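Local coordinates for protein EmGH1 (Erythrobacter marinus, PDB 5Z87) that is a family 3 glycoside hydrolase that probably acts as a beta-glucosidase, releasing sugars from beta-linked glucosides, at residues L709-S714 and F743-E748; L689-S694 and I766-G771; I182-D187 and Y639-P644. One frame throughout, in Å; residues are numbered along the deposited sequence.

Interaction 1 (L709-S714 and F743-E748); sequences LYIRDS and FELGPE. With MG (magnesium ion), chain E.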
loop_
_atom_site.group_PDB
_atom_site.type_symbol
_atom_site.label_atom_id
_atom_site.label_comp_id
_atom_site.label_asym_id
_atom_site.label_seq_id
_atom_site.Cartn_x
_atom_site.Cartn_y
_atom_site.Cartn_z
ATOM N N LEU A 709 -21.815 -2.181 -17.135
ATOM C CA LEU A 709 -22.776 -2.068 -16.043
ATOM C C LEU A 709 -22.051 -2.095 -14.695
ATOM O O LEU A 709 -21.143 -2.902 -14.488
ATOM C CB LEU A 709 -23.803 -3.201 -16.117
ATOM C CG LEU A 709 -25.027 -3.129 -15.185
ATOM C CD1 LEU A 709 -26.046 -2.123 -15.693
ATOM C CD2 LEU A 709 -25.668 -4.494 -15.052
ATOM N N TYR A 710 -22.452 -1.201 -13.785
ATOM C CA TYR A 710 -21.863 -1.078 -12.456
ATOM C C TYR A 710 -22.973 -0.899 -11.435
ATOM O O TYR A 710 -24.084 -0.467 -11.764
ATOM C CB TYR A 710 -20.915 0.129 -12.338
ATOM C CG TYR A 710 -19.761 0.165 -13.304
ATOM C CD1 TYR A 710 -19.941 0.582 -14.622
ATOM C CD2 TYR A 710 -18.467 -0.174 -12.890
ATOM C CE1 TYR A 710 -18.852 0.630 -15.518
ATOM C CE2 TYR A 710 -17.382 -0.123 -13.769
ATOM C CZ TYR A 710 -17.587 0.281 -15.087
ATOM O OH TYR A 710 -16.527 0.327 -15.968
ATOM N N ILE A 711 -22.665 -1.208 -10.175
ATOM C CA ILE A 711 -23.613 -0.964 -9.097
ATOM C C ILE A 711 -22.904 -0.304 -7.924
ATOM O O ILE A 711 -21.684 -0.384 -7.770
ATOM C CB ILE A 711 -24.322 -2.249 -8.612
ATOM C CG1 ILE A 711 -23.320 -3.168 -7.916
ATOM C CG2 ILE A 711 -25.032 -2.967 -9.779
ATOM C CD1 ILE A 711 -23.912 -3.962 -6.795
ATOM N N ARG A 712 -23.700 0.363 -7.092
ATOM C CA ARG A 712 -23.254 0.879 -5.803
ATOM C C ARG A 712 -24.292 0.492 -4.760
ATOM O O ARG A 712 -25.475 0.813 -4.909
ATOM C CB ARG A 712 -23.060 2.403 -5.845
ATOM C CG ARG A 712 -23.187 3.134 -4.495
ATOM C CD ARG A 712 -22.024 2.847 -3.548
ATOM N NE ARG A 712 -22.105 3.641 -2.313
ATOM C CZ ARG A 712 -21.360 3.432 -1.231
ATOM N NH1 ARG A 712 -21.506 4.202 -0.157
ATOM N NH2 ARG A 712 -20.462 2.465 -1.223
ATOM N N ASP A 713 -23.854 -0.202 -3.718
ATOM C CA ASP A 713 -24.711 -0.518 -2.580
ATOM C C ASP A 713 -24.608 0.676 -1.632
ATOM O O ASP A 713 -23.618 0.822 -0.905
ATOM C CB ASP A 713 -24.263 -1.830 -1.952
ATOM C CG ASP A 713 -25.149 -2.275 -0.819
ATOM O OD1 ASP A 713 -26.184 -1.613 -0.558
ATOM O OD2 ASP A 713 -24.782 -3.280 -0.175
ATOM N N SER A 714 -25.634 1.541 -1.657
ATOM C CA SER A 714 -25.554 2.852 -1.004
ATOM C C SER A 714 -25.240 2.729 0.482
ATOM O O SER A 714 -24.401 3.470 1.009
ATOM C CB SER A 714 -26.858 3.627 -1.193
ATOM O OG SER A 714 -27.076 3.940 -2.551
ATOM N N PHE A 743 -29.094 -6.886 -19.530
ATOM C CA PHE A 743 -28.351 -7.473 -18.424
ATOM C C PHE A 743 -29.323 -8.052 -17.403
ATOM O O PHE A 743 -30.491 -7.651 -17.313
ATOM C CB PHE A 743 -27.456 -6.439 -17.724
ATOM C CG PHE A 743 -26.417 -5.815 -18.609
ATOM C CD1 PHE A 743 -25.217 -6.455 -18.840
ATOM C CD2 PHE A 743 -26.627 -4.572 -19.177
ATOM C CE1 PHE A 743 -24.241 -5.876 -19.645
ATOM C CE2 PHE A 743 -25.661 -3.990 -19.977
ATOM C CZ PHE A 743 -24.464 -4.647 -20.210
ATOM N N GLU A 744 -28.827 -8.973 -16.589
ATOM C CA GLU A 744 -29.631 -9.470 -15.480
ATOM C C GLU A 744 -28.763 -9.544 -14.237
ATOM O O GLU A 744 -27.667 -10.111 -14.273
ATOM C CB GLU A 744 -30.254 -10.842 -15.792
ATOM C CG GLU A 744 -31.445 -11.168 -14.882
ATOM C CD GLU A 744 -32.190 -12.444 -15.267
ATOM O OE1 GLU A 744 -31.979 -13.474 -14.600
ATOM O OE2 GLU A 744 -32.998 -12.411 -16.223
ATOM N N LEU A 745 -29.257 -8.970 -13.144
ATOM C CA LEU A 745 -28.555 -8.944 -11.873
ATOM C C LEU A 745 -29.328 -9.746 -10.836
ATOM O O LEU A 745 -30.550 -9.893 -10.929
ATOM C CB LEU A 745 -28.369 -7.499 -11.396
ATOM C CG LEU A 745 -27.415 -6.710 -12.281
ATOM C CD1 LEU A 745 -27.389 -5.265 -11.857
ATOM C CD2 LEU A 745 -26.050 -7.327 -12.170
ATOM N N GLY A 746 -28.612 -10.261 -9.842
ATOM C CA GLY A 746 -29.243 -10.990 -8.765
ATOM C C GLY A 746 -28.548 -10.841 -7.426
ATOM O O GLY A 746 -27.664 -9.993 -7.239
ATOM N N PRO A 747 -28.941 -11.690 -6.468
ATOM C CA PRO A 747 -28.376 -11.611 -5.105
ATOM C C PRO A 747 -26.860 -11.623 -5.047
ATOM O O PRO A 747 -26.267 -10.915 -4.226
ATOM C CB PRO A 747 -28.951 -12.864 -4.425
ATOM C CG PRO A 747 -30.207 -13.157 -5.177
ATOM C CD PRO A 747 -29.916 -12.787 -6.607
ATOM N N GLU A 748 -26.220 -12.448 -5.872
ATOM C CA GLU A 748 -24.767 -12.506 -5.896
ATOM C C GLU A 748 -24.168 -11.209 -6.401
ATOM O O GLU A 748 -22.984 -10.957 -6.168
ATOM C CB GLU A 748 -24.294 -13.675 -6.771
ATOM C CG GLU A 748 -24.431 -13.420 -8.275
ATOM C CD GLU A 748 -25.821 -13.768 -8.866
ATOM O OE1 GLU A 748 -26.818 -13.831 -8.101
ATOM O OE2 GLU A 748 -25.901 -13.968 -10.109
HETATM MG MG MG E . -27.501 -1.698 0.945
HETATM O O HOH W 1 -26.582 -3.540 1.548
HETATM O O HOH W 2 -28.220 0.146 0.212
HETATM O O HOH W 3 -28.527 -1.704 2.744
HETATM O O HOH W 4 -28.936 -2.980 -0.104
#
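Leu709 meets both Phe743 and Leu745, and its CD2 does most of the touching. That methyl stands 3.8 Å from Phe743 CB and 3.7 Å from Leu745 CD1, touching both side chains at once. With CG anti to the backbone N (chi1 -171°), Leu709 extends toward the facing strand and meets Leu745 tip to tip. Phe743 is met differently: Leu709 CB sits over the middle of its ring, 4.2 Å from the centroid and nearly on the ring normal, a CH-pi contact, while the two side chains lie alongside, head to tail. The strands bearing these residues, 703-713 and 738-745, belong to the two facing sheets of a beta sandwich, the fibronectin type III-like domain of this enzyme; the axes of their short segments come to 9.9 Å at closest, at 26°, with no hydrogen bond between them. Further along, Ile711 passes beside Leu745, placing CG2 3.9 Å from Leu745 CD1. An alanine in place of Leu745 would take away the branch that both Leu709 CD2 and Ile711 CG2 lean on, and would probably leave a gap between the sheets here. Past Ile711 the strand delivers Asp713 to a magnesium ion: OD1 binds it at 2.0 Å, four waters and Ile715 O complete six ligands, and OD2 accepts a 2.5 Å hydrogen bond from water 1 and forms a salt bridge with Arg720.

Interaction 2 (L689-S694 and I766-G771); sequences LRVSVS and IVIMAG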
loop_
_atom_site.group_PDB
_atom_site.type_symbol
_atom_site.label_atom_id
_atom_site.label_comp_id
_atom_site.label_asym_id
_atom_site.label_seq_id
_atom_site.Cartn_x
_atom_site.Cartn_y
_atom_site.Cartn_z
ATOM N N LEU A 689 -33.105 -9.249 -11.439
ATOM C CA LEU A 689 -33.608 -8.011 -12.021
ATOM C C LEU A 689 -33.043 -7.828 -13.421
ATOM O O LEU A 689 -31.828 -7.916 -13.627
ATOM C CB LEU A 689 -33.233 -6.806 -11.154
ATOM C CG LEU A 689 -33.656 -5.438 -11.696
ATOM C CD1 LEU A 689 -35.162 -5.264 -11.558
ATOM C CD2 LEU A 689 -32.919 -4.322 -10.974
ATOM N N ARG A 690 -33.917 -7.557 -14.377
ATOM C CA ARG A 690 -33.474 -7.245 -15.723
ATOM C C ARG A 690 -33.231 -5.744 -15.859
ATOM O O ARG A 690 -34.003 -4.928 -15.347
ATOM C CB ARG A 690 -34.505 -7.726 -16.742
ATOM C CG ARG A 690 -34.766 -9.219 -16.639
ATOM C CD ARG A 690 -35.287 -9.778 -17.944
ATOM N NE ARG A 690 -36.679 -9.407 -18.143
ATOM C CZ ARG A 690 -37.449 -9.878 -19.119
ATOM N NH1 ARG A 690 -36.954 -10.741 -20.003
ATOM N NH2 ARG A 690 -38.712 -9.477 -19.214
ATOM N N VAL A 691 -32.139 -5.389 -16.529
ATOM C CA VAL A 691 -31.783 -4.001 -16.789
ATOM C C VAL A 691 -31.357 -3.881 -18.249
ATOM O O VAL A 691 -30.582 -4.707 -18.738
ATOM C CB VAL A 691 -30.661 -3.519 -15.849
ATOM C CG1 VAL A 691 -30.239 -2.104 -16.217
ATOM C CG2 VAL A 691 -31.124 -3.569 -14.395
ATOM N N SER A 692 -31.859 -2.861 -18.947
ATOM C CA SER A 692 -31.495 -2.641 -20.340
ATOM C C SER A 692 -30.832 -1.281 -20.518
ATOM O O SER A 692 -31.081 -0.341 -19.756
ATOM C CB SER A 692 -32.705 -2.727 -21.261
ATOM O OG SER A 692 -33.555 -1.616 -21.061
ATOM N N VAL A 693 -29.984 -1.192 -21.542
ATOM C CA VAL A 693 -29.211 0.003 -21.866
ATOM C C VAL A 693 -29.192 0.136 -23.380
ATOM O O VAL A 693 -28.676 -0.749 -24.068
ATOM C CB VAL A 693 -27.763 -0.078 -21.350
ATOM C CG1 VAL A 693 -27.008 1.231 -21.641
ATOM C CG2 VAL A 693 -27.717 -0.443 -19.879
ATOM N N SER A 694 -29.716 1.238 -23.902
ATOM C CA SER A 694 -29.639 1.487 -25.336
ATOM C C SER A 694 -28.339 2.196 -25.688
ATOM O O SER A 694 -27.883 3.098 -24.973
ATOM C CB SER A 694 -30.834 2.309 -25.834
ATOM O OG SER A 694 -30.776 3.649 -25.390
ATOM N N ILE A 766 -29.969 0.313 -4.196
ATOM C CA ILE A 766 -28.862 0.007 -5.089
ATOM C C ILE A 766 -28.910 1.005 -6.231
ATOM O O ILE A 766 -29.975 1.224 -6.820
ATOM C CB ILE A 766 -28.933 -1.428 -5.636
ATOM C CG1 ILE A 766 -29.101 -2.450 -4.496
ATOM C CG2 ILE A 766 -27.706 -1.697 -6.508
ATOM C CD1 ILE A 766 -27.827 -2.669 -3.650
ATOM N N VAL A 767 -27.766 1.624 -6.524
ATOM C CA VAL A 767 -27.611 2.478 -7.694
ATOM C C VAL A 767 -27.069 1.605 -8.813
ATOM O O VAL A 767 -26.082 0.889 -8.622
ATOM C CB VAL A 767 -26.666 3.661 -7.406
ATOM C CG1 VAL A 767 -26.633 4.632 -8.598
ATOM C CG2 VAL A 767 -27.089 4.394 -6.149
ATOM N N ILE A 768 -27.732 1.629 -9.965
ATOM C CA ILE A 768 -27.313 0.865 -11.136
ATOM C C ILE A 768 -26.816 1.857 -12.173
ATOM O O ILE A 768 -27.510 2.828 -12.484
ATOM C CB ILE A 768 -28.460 -0.001 -11.690
ATOM C CG1 ILE A 768 -28.828 -1.105 -10.698
ATOM C CG2 ILE A 768 -28.070 -0.610 -13.019
ATOM C CD1 ILE A 768 -30.111 -1.804 -11.039
ATOM N N MET A 769 -25.609 1.630 -12.684
ATOM C CA MET A 769 -24.948 2.572 -13.575
ATOM C C MET A 769 -24.538 1.877 -14.866
ATOM O O MET A 769 -24.203 0.691 -14.870
ATOM C CB MET A 769 -23.720 3.192 -12.910
ATOM C CG MET A 769 -24.043 4.013 -11.659
ATOM S SD MET A 769 -22.612 4.147 -10.567
ATOM C CE MET A 769 -22.774 2.624 -9.660
ATOM N N ALA A 770 -24.574 2.629 -15.969
ATOM C CA ALA A 770 -24.193 2.083 -17.265
ATOM C C ALA A 770 -23.593 3.178 -18.136
ATOM O O ALA A 770 -23.969 4.348 -18.040
ATOM C CB ALA A 770 -25.391 1.432 -17.971
ATOM N N GLY A 771 -22.662 2.783 -18.989
ATOM C CA GLY A 771 -21.973 3.713 -19.851
ATOM C C GLY A 771 -20.821 3.032 -20.563
ATOM O O GLY A 771 -20.584 1.829 -20.388
#
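Strands 689-694 and 766-771 run in roughly the same direction, their axes 8.4 Å apart at closest and 27° askew, with Val693 and Ala770 bringing their CA atoms to 7.1 Å. This is face-to-face packing in the beta sandwich of the fibronectin type III-like domain: strand 689-697 is the middle of a three-stranded sheet, strand 764-771 lies inside the other sheet, and no hydrogen bond joins them. Leu689, Val691 and Val693 alternate along one strand and turn their side chains inward to Ile768 and Ala770. Ile768 carries the largest share. With CG1 anti to the carbonyl carbon (chi1 -67°) and the chain extended beyond it, its CD1 reaches up to two neighbours, 3.8 Å from Leu689 CD2 and 3.9 Å from Val691 CG2. Leu689 crosses it at a slant, whereas Val691 comes at it end on, also setting CG1 4.1 Å from Ile768 CG2; both branches of the valine therefore face the isoleucine. Strand 703-713 adds Leu709 beside Ile768, and Pro676 of strand 671-678 lies against both Val691 and Ala770. The five side chains in contact are all buried and purely hydrocarbon. Toward Val693 the two strands draw closer, and Ala770 offers a single methyl: Val693 turns both branches to it, CG2 nearer at 3.5 Å from Ala770 CB and CG1 at 4.0 Å.

Interaction 3 (I182-D187 and Y639-P644); sequences IDICTD and YYYQKP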
loop_
_atom_site.group_PDB
_atom_site.type_symbol
_atom_site.label_atom_id
_atom_site.label_comp_id
_atom_site.label_asym_id
_atom_site.label_seq_id
_atom_site.Cartn_x
_atom_site.Cartn_y
_atom_site.Cartn_z
ATOM N N ILE A 182 -4.852 -15.759 -12.284
ATOM C CA ILE A 182 -6.062 -14.992 -12.049
ATOM C C ILE A 182 -5.882 -14.119 -10.813
ATOM O O ILE A 182 -6.831 -13.879 -10.061
ATOM C CB ILE A 182 -7.289 -15.905 -11.939
ATOM C CG1 ILE A 182 -7.097 -16.973 -10.862
ATOM C CG2 ILE A 182 -7.534 -16.566 -13.288
ATOM C CD1 ILE A 182 -8.304 -17.924 -10.746
ATOM N N ASP A 183 -4.659 -13.630 -10.614
ATOM C CA ASP A 183 -4.400 -12.592 -9.628
ATOM C C ASP A 183 -5.049 -11.278 -10.063
ATOM O O ASP A 183 -5.428 -11.091 -11.223
ATOM C CB ASP A 183 -2.891 -12.397 -9.439
ATOM C CG ASP A 183 -2.185 -13.683 -8.986
ATOM O OD1 ASP A 183 -2.721 -14.353 -8.070
ATOM O OD2 ASP A 183 -1.114 -14.032 -9.544
ATOM N N ILE A 184 -5.178 -10.362 -9.109
ATOM C CA ILE A 184 -5.778 -9.052 -9.331
ATOM C C ILE A 184 -4.651 -8.040 -9.401
ATOM O O ILE A 184 -3.816 -7.973 -8.491
ATOM C CB ILE A 184 -6.760 -8.696 -8.203
ATOM C CG1 ILE A 184 -7.671 -9.890 -7.891
ATOM C CG2 ILE A 184 -7.559 -7.437 -8.536
ATOM C CD1 ILE A 184 -8.616 -10.260 -9.035
ATOM N N CYS A 185 -4.614 -7.256 -10.479
ATOM C CA CYS A 185 -3.567 -6.245 -10.649
ATOM C C CYS A 185 -4.036 -4.955 -9.994
ATOM O O CYS A 185 -4.686 -4.125 -10.621
ATOM C CB CYS A 185 -3.244 -6.010 -12.122
ATOM S SG CYS A 185 -1.892 -4.760 -12.335
ATOM N N THR A 186 -3.712 -4.783 -8.712
ATOM C CA THR A 186 -3.962 -3.527 -8.014
ATOM C C THR A 186 -2.726 -2.638 -7.939
ATOM O O THR A 186 -2.828 -1.488 -7.501
ATOM C CB THR A 186 -4.463 -3.789 -6.585
ATOM O OG1 THR A 186 -3.472 -4.543 -5.871
ATOM C CG2 THR A 186 -5.783 -4.551 -6.597
ATOM N N ASP A 187 -1.557 -3.139 -8.330
ATOM C CA ASP A 187 -0.318 -2.372 -8.220
ATOM C C ASP A 187 0.503 -2.544 -9.492
ATOM O O ASP A 187 1.245 -3.533 -9.636
ATOM C CB ASP A 187 0.483 -2.781 -6.990
ATOM C CG ASP A 187 1.465 -1.705 -6.563
ATOM O OD1 ASP A 187 2.105 -1.091 -7.446
ATOM O OD2 ASP A 187 1.597 -1.469 -5.341
ATOM N N TYR A 639 -7.069 1.910 -8.390
ATOM C CA TYR A 639 -8.117 1.085 -8.972
ATOM C C TYR A 639 -9.485 1.692 -8.674
ATOM O O TYR A 639 -9.719 2.264 -7.602
ATOM C CB TYR A 639 -8.021 -0.361 -8.455
ATOM C CG TYR A 639 -8.034 -0.500 -6.943
ATOM C CD1 TYR A 639 -9.235 -0.495 -6.235
ATOM C CD2 TYR A 639 -6.845 -0.654 -6.228
ATOM C CE1 TYR A 639 -9.255 -0.621 -4.854
ATOM C CE2 TYR A 639 -6.848 -0.785 -4.855
ATOM C CZ TYR A 639 -8.058 -0.767 -4.161
ATOM O OH TYR A 639 -8.074 -0.885 -2.775
ATOM N N TYR A 640 -10.398 1.555 -9.644
ATOM C CA TYR A 640 -11.617 2.366 -9.666
ATOM C C TYR A 640 -12.560 2.056 -8.503
ATOM O O TYR A 640 -13.280 2.955 -8.062
ATOM C CB TYR A 640 -12.370 2.188 -11.004
ATOM C CG TYR A 640 -13.200 0.919 -11.086
ATOM C CD1 TYR A 640 -12.659 -0.266 -11.584
ATOM C CD2 TYR A 640 -14.524 0.903 -10.649
ATOM C CE1 TYR A 640 -13.426 -1.430 -11.652
ATOM C CE2 TYR A 640 -15.278 -0.245 -10.688
ATOM C CZ TYR A 640 -14.730 -1.406 -11.189
ATOM O OH TYR A 640 -15.512 -2.530 -11.215
ATOM N N TYR A 641 -12.608 0.806 -8.018
ATOM C CA TYR A 641 -13.647 0.438 -7.054
ATOM C C TYR A 641 -13.224 0.828 -5.645
ATOM O O TYR A 641 -13.223 -0.010 -4.734
ATOM C CB TYR A 641 -14.008 -1.066 -7.128
ATOM C CG TYR A 641 -12.806 -1.973 -7.227
ATOM C CD1 TYR A 641 -12.178 -2.191 -8.455
ATOM C CD2 TYR A 641 -12.284 -2.604 -6.100
ATOM C CE1 TYR A 641 -11.068 -3.000 -8.551
ATOM C CE2 TYR A 641 -11.164 -3.417 -6.186
ATOM C CZ TYR A 641 -10.564 -3.619 -7.415
ATOM O OH TYR A 641 -9.457 -4.436 -7.527
ATOM N N GLN A 642 -12.860 2.105 -5.468
ATOM C CA GLN A 642 -12.468 2.609 -4.162
ATOM C C GLN A 642 -13.650 2.553 -3.203
ATOM O O GLN A 642 -14.811 2.628 -3.607
ATOM C CB GLN A 642 -11.962 4.053 -4.268
ATOM C CG GLN A 642 -10.713 4.235 -5.132
ATOM C CD GLN A 642 -9.479 3.664 -4.470
ATOM O OE1 GLN A 642 -9.235 3.899 -3.289
ATOM N NE2 GLN A 642 -8.704 2.880 -5.221
ATOM N N LYS A 643 -13.340 2.437 -1.913
ATOM C CA LYS A 643 -14.310 2.705 -0.863
ATOM C C LYS A 643 -14.686 4.182 -0.945
ATOM O O LYS A 643 -13.976 4.939 -1.611
ATOM C CB LYS A 643 -13.710 2.342 0.498
ATOM C CG LYS A 643 -13.330 0.879 0.641
ATOM C CD LYS A 643 -14.537 -0.015 0.392
ATOM C CE LYS A 643 -14.292 -1.434 0.896
ATOM N NZ LYS A 643 -14.170 -1.384 2.372
ATOM N N PRO A 644 -15.768 4.643 -0.303
ATOM C CA PRO A 644 -16.077 6.087 -0.345
ATOM C C PRO A 644 -14.949 6.966 0.146
ATOM O O PRO A 644 -14.868 8.132 -0.259
ATOM C CB PRO A 644 -17.296 6.218 0.567
ATOM C CG PRO A 644 -17.934 4.852 0.544
ATOM C CD PRO A 644 -16.805 3.871 0.409
HETATM O O HOH W 5 -4.093 0.700 -8.292
#
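Two irregular loops meet here, 182-187 and 639-644, closest at Thr186 and Tyr639 with 6.3 Å between their CA atoms; Tyr641 sits at the centre of an inverse gamma turn, which bends the second loop sharply. Thr186 meets the ring of Tyr639 and the hydroxyl of Tyr641. Its CB stands 4.0 Å from Tyr639 CD2, approaching the ring obliquely as the two side chains run alongside each other in one direction. Its CG2 comes within 3.8 Å of Tyr641 OH, the threonine set roughly square to the tyrosine. Ile184 reaches the same hydroxyl with CG2; both methyls touch it from neighbouring directions, while its hydrogen-bond partner is Glu199 O. Tyr641 gets there with CG set between its backbone N and carbonyl carbon (chi1 44°), and its ring takes Tyr639 CD1 over the centre of one face at 3.4 Å. Gln642 folds back over Tyr639: NE2 lies above the middle of that ring and gives a hydrogen bond to Tyr639 O, 2.7 Å long and 164° at the hydrogen, which fixes the turn of the amide. Water 5 spans the backbones, donating to Thr186 O and weakly accepting from Tyr639 N. Lys643 adds a salt bridge to Glu283 of the second subunit. The arrangement is an interdomain contact of the family 3 hydrolase, joining a loop of the TIM-barrel-type N-terminal domain to a loop of the family 3 C-terminal domain.

In the fold
Going from the N terminus, interaction 3 comes first and spans the most chain: 451 residues lie between 182-187 and 639-644, and by closing that loop it ties the N-terminal domain of the hydrolase to its C-terminal domain. After it is closed come interactions 2 and 1, one nested in the other, both inside the fibronectin type III-like sandwich. Interaction 2 closes 689-694 against 766-771, and interaction 1, joining 709-714 to 743-748, lies within that loop. Both bridge the same two sheets, and a probable hydrogen bond from Leu689 N to Leu745 O and another from Met769 N to Tyr710 O join them. Interaction 3 meets interaction 1 where Tyr640 packs on Tyr710 and Pro644 on Arg712, but does not touch interaction 2.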